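PDB 2PF5: tumor necrosis factor-inducible gene 6 protein from Homo sapiens, which organises extracellular matrix during tissue remodelling, transferring heavy chains from inter-alpha-inhibitor to hyaluronan, the polysaccharide that its Link module, the part present here, binds. Local coordinates for residues Q35-A38 with A39-I42; K13-Y16 with A17-K20. One frame throughout, in Å; residues are numbered along the deposited sequence. Where two conformers were deposited one is given.

Interaction 1 (Q35-A38 with A39-I42); sequences QLEA and ARKI
E37 OE2 is gripped by two cations, R40 NH2 at 2.8 Å and, in the conformer given here, K41 NZ also at 2.8 Å, in a salt-bridge network spaced i to i+3 and i+4 on helix 33-41 of the Link module. The arginine comes alongside the glutamate, both side chains pointing the same way, and engages it side-on with two nitrogens: NE of R40 gives a nearly straight bond to E37 OE1 (2.9 Å, 173°), while NH2 takes OE2. Both oxygens lie close to the guanidinium plane and are met on their syn sides, although the two flat groups are twisted 31° apart. K41 crosses over from the next position and uses the anti lone pair of OE2; as this lysine has two conformers, its half of the network is the less certain. A bend at chi2 of E37 turns its carboxylate along the helix toward these partners. R40 NH1, the nitrogen not used by E37, bonds to the carbonyl O of I61, which probably helps fix the guanidinium's rotation. L36, by contrast, is buried against F44, M52 and I75, and the small A39 fits beside V2. Beneath the side chains run ordinary helical bonds, such as A39 N to Q35 O at 2.9 Å. I42 N makes a weak bond to A38 O (3.3 Å, 134°) and another bond to A39 O at 3.1 Å.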
loop_
_atom_site.group_PDB
_atom_site.type_symbol
_atom_site.label_atom_id
_atom_site.label_comp_id
_atom_site.label_asym_id
_atom_site.label_seq_id
_atom_site.Cartn_x
_atom_site.Cartn_y
_atom_site.Cartn_z
ATOM N N GLN A 35 -10.151 -2.530 1.270
ATOM C CA GLN A 35 -9.844 -2.962 -0.093
ATOM C C GLN A 35 -8.643 -3.884 -0.123
ATOM O O GLN A 35 -8.680 -4.941 -0.766
ATOM C CB GLN A 35 -9.672 -1.782 -1.056
ATOM C CG GLN A 35 -11.035 -1.143 -1.439
ATOM C CD GLN A 35 -10.899 0.293 -1.973
ATOM O OE1 GLN A 35 -9.790 0.871 -2.027
ATOM N NE2 GLN A 35 -12.029 0.885 -2.321
ATOM N N LEU A 36 -7.576 -3.481 0.554
ATOM C CA LEU A 36 -6.392 -4.306 0.673
ATOM C C LEU A 36 -6.743 -5.651 1.331
ATOM O O LEU A 36 -6.249 -6.704 0.880
ATOM C CB LEU A 36 -5.266 -3.556 1.464
ATOM C CG LEU A 36 -3.906 -4.271 1.551
ATOM C CD1 LEU A 36 -3.278 -4.519 0.148
ATOM C CD2 LEU A 36 -2.919 -3.474 2.479
ATOM N N GLU A 37 -7.577 -5.616 2.374
ATOM C CA GLU A 37 -7.985 -6.851 3.055
ATOM C C GLU A 37 -8.789 -7.811 2.154
ATOM O O GLU A 37 -8.565 -9.053 2.167
ATOM C CB GLU A 37 -8.708 -6.574 4.384
ATOM C CG GLU A 37 -9.349 -7.869 4.999
ATOM C CD GLU A 37 -8.301 -8.932 5.410
ATOM O OE1 GLU A 37 -7.092 -8.618 5.434
ATOM O OE2 GLU A 37 -8.692 -10.084 5.715
ATOM N N ALA A 38 -9.755 -7.253 1.424
ATOM C CA ALA A 38 -10.527 -8.029 0.438
ATOM C C ALA A 38 -9.584 -8.621 -0.619
ATOM O O ALA A 38 -9.678 -9.812 -0.967
ATOM C CB ALA A 38 -11.620 -7.126 -0.212
ATOM N N ALA A 39 -8.645 -7.818 -1.119
ATOM C CA ALA A 39 -7.665 -8.360 -2.083
ATOM C C ALA A 39 -6.880 -9.554 -1.501
ATOM O O ALA A 39 -6.674 -10.598 -2.175
ATOM C CB ALA A 39 -6.689 -7.238 -2.567
ATOM N N ARG A 40 -6.457 -9.405 -0.243
ATOM C CA ARG A 40 -5.710 -10.457 0.455
ATOM C C ARG A 40 -6.534 -11.742 0.624
ATOM O O ARG A 40 -5.994 -12.856 0.497
ATOM C CB ARG A 40 -5.247 -9.951 1.832
ATOM C CG ARG A 40 -4.188 -10.851 2.489
ATOM C CD ARG A 40 -4.075 -10.529 3.965
ATOM N NE ARG A 40 -5.341 -10.808 4.648
ATOM C CZ ARG A 40 -5.726 -12.023 5.027
ATOM N NH1 ARG A 40 -4.927 -13.078 4.826
ATOM N NH2 ARG A 40 -6.901 -12.184 5.620
ATOM N N LYS A 41 -7.825 -11.584 0.947
ATOM C CA LYS A 41 -8.707 -12.750 1.067
ATOM C C LYS A 41 -8.823 -13.551 -0.230
ATOM O O LYS A 41 -9.158 -14.745 -0.197
ATOM C CB LYS A 41 -10.084 -12.345 1.558
ATOM C CG LYS A 41 -10.244 -12.436 3.062
ATOM C CD LYS A 41 -10.934 -11.194 3.567
ATOM C CE LYS A 41 -11.657 -11.444 4.875
ATOM N NZ LYS A 41 -11.465 -10.281 5.782
ATOM N N ILE A 42 -8.547 -12.916 -1.363
ATOM C CA ILE A 42 -8.565 -13.637 -2.636
ATOM C C ILE A 42 -7.188 -13.758 -3.274
ATOM O O ILE A 42 -7.079 -13.903 -4.493
ATOM C CB ILE A 42 -9.659 -13.123 -3.620
ATOM C CG1 ILE A 42 -9.534 -11.632 -3.893
ATOM C CG2 ILE A 42 -11.044 -13.465 -3.078
ATOM C CD1 ILE A 42 -10.433 -11.224 -5.015
#

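Interaction 2 (K13-Y16 with A17-K20)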
loop_
_atom_site.group_PDB
_atom_site.type_symbol
_atom_site.label_atom_id
_atom_site.label_comp_id
_atom_site.label_asym_id
_atom_site.label_seq_id
_atom_site.Cartn_x
_atom_site.Cartn_y
_atom_site.Cartn_z
ATOM N N LYS A 13 10.724 4.186 -1.291
ATOM C CA LYS A 13 11.207 5.487 -1.704
ATOM C C LYS A 13 10.060 6.485 -1.968
ATOM O O LYS A 13 10.289 7.561 -2.520
ATOM C CB LYS A 13 12.146 5.311 -2.913
ATOM C CG LYS A 13 13.608 5.118 -2.482
ATOM C CD LYS A 13 14.364 4.233 -3.419
ATOM C CE LYS A 13 15.780 3.963 -2.897
ATOM N NZ LYS A 13 16.641 5.187 -2.798
ATOM N N LEU A 14 8.833 6.145 -1.557
ATOM C CA LEU A 14 7.702 7.062 -1.716
ATOM C C LEU A 14 7.233 7.632 -0.385
ATOM O O LEU A 14 6.954 6.887 0.547
ATOM C CB LEU A 14 6.486 6.392 -2.407
ATOM C CG LEU A 14 6.740 5.829 -3.814
ATOM C CD1 LEU A 14 5.604 4.839 -4.133
ATOM C CD2 LEU A 14 6.789 6.914 -4.826
ATOM N N THR A 15 7.122 8.964 -0.312
ATOM C CA THR A 15 6.444 9.602 0.820
ATOM C C THR A 15 4.957 9.345 0.640
ATOM O O THR A 15 4.527 8.872 -0.436
ATOM C CB THR A 15 6.681 11.124 0.865
ATOM O OG1 THR A 15 6.111 11.705 -0.316
ATOM C CG2 THR A 15 8.207 11.466 0.942
ATOM N N TYR A 16 4.163 9.670 1.659
ATOM C CA TYR A 16 2.722 9.513 1.570
ATOM C C TYR A 16 2.160 10.287 0.374
ATOM O O TYR A 16 1.388 9.754 -0.411
ATOM C CB TYR A 16 2.023 9.983 2.855
ATOM C CG TYR A 16 0.509 9.895 2.769
ATOM C CD1 TYR A 16 -0.112 8.662 2.526
ATOM C CD2 TYR A 16 -0.299 11.030 2.922
ATOM C CE1 TYR A 16 -1.494 8.557 2.424
ATOM C CE2 TYR A 16 -1.717 10.928 2.849
ATOM C CZ TYR A 16 -2.289 9.685 2.580
ATOM O OH TYR A 16 -3.656 9.509 2.515
ATOM N N ALA A 17 2.550 11.557 0.247
ATOM C CA ALA A 17 2.038 12.396 -0.866
ATOM C C ALA A 17 2.456 11.816 -2.220
ATOM O O ALA A 17 1.693 11.896 -3.187
ATOM C CB ALA A 17 2.546 13.884 -0.733
ATOM N N GLU A 18 3.672 11.282 -2.311
ATOM C CA GLU A 18 4.163 10.717 -3.563
ATOM C C GLU A 18 3.417 9.431 -3.905
ATOM O O GLU A 18 3.063 9.178 -5.072
ATOM C CB GLU A 18 5.657 10.434 -3.473
ATOM C CG GLU A 18 6.446 11.735 -3.443
ATOM C CD GLU A 18 7.925 11.547 -3.203
ATOM O OE1 GLU A 18 8.355 10.504 -2.646
ATOM O OE2 GLU A 18 8.652 12.509 -3.540
ATOM N N ALA A 19 3.216 8.615 -2.885
ATOM C CA ALA A 19 2.410 7.390 -3.047
ATOM C C ALA A 19 0.999 7.718 -3.589
ATOM O O ALA A 19 0.512 7.106 -4.559
ATOM C CB ALA A 19 2.309 6.676 -1.722
ATOM N N LYS A 20 0.315 8.644 -2.940
ATOM C CA LYS A 20 -0.976 9.105 -3.402
ATOM C C LYS A 20 -0.938 9.615 -4.858
ATOM O O LYS A 20 -1.808 9.279 -5.671
ATOM C CB LYS A 20 -1.484 10.174 -2.412
ATOM C CG LYS A 20 -2.855 10.703 -2.649
ATOM C CD LYS A 20 -3.356 11.322 -1.346
ATOM C CE LYS A 20 -4.439 12.328 -1.612
ATOM N NZ LYS A 20 -4.917 12.939 -0.326
#
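Extended backbone at L14 and T15 gives way to helical geometry at Y16, and the first turn of helix 16-25 closes with A19 N bonded to T15 O at 2.8 Å. T15 is the N-cap: its OG1 accepts from E18 N at 3.2 Å. With chi1 at 63°, the hydroxyl sits between the backbone N and the carbonyl carbon, turned toward the start of the helix. E18 completes the exchange, its OE1 accepting from T15 N at 3.1 Å along an almost straight N-H direction (174°), met on the anti side and 32° out of the carboxylate plane. These reciprocal bonds make a capping box. The glutamate chain, extended beyond CG, crosses the threonine so that CG lies 3.1 Å from T15 OG1. On the inner side, L14 CB meets A19 CB at 4.2 Å; both residues also touch A90, and the small A19 side chain is consistent with close packing of the helix on strand 89-93. The Y16 ring meets that of W51, and R84 makes a cation-pi contact with it. Threonine and glutamate thus supply acceptors for N-H groups at the helix start, where no preceding turn offers carbonyls in the usual i-4 pattern, and the glutamate's negative charge probably also interacts favourably with the helix dipole.

Both contacts are local: interaction 2 spans the loop-to-helix junction at the start of helix 16-25, while interaction 1 lies along helix 33-41 and into the residue after it. They lie on opposite sides of the chain's centre, their own centres about 22 Å apart. Interaction 2 has a hydroxyl and a carboxylate oxygen accepting from backbone N-H groups; interaction 1 joins charged side chains near the C-terminal end of helix 33-41. The former is partly buried, with its apolar side against strands 29-30 and 89-93, whereas the latter is mainly a surface contact with L36 as its buried residue. Strand 89-93 links the two regions, since residues of both helices touch it. Glutamate serves in each, once as the partner in a capping box, once as the salt-bridge acceptor.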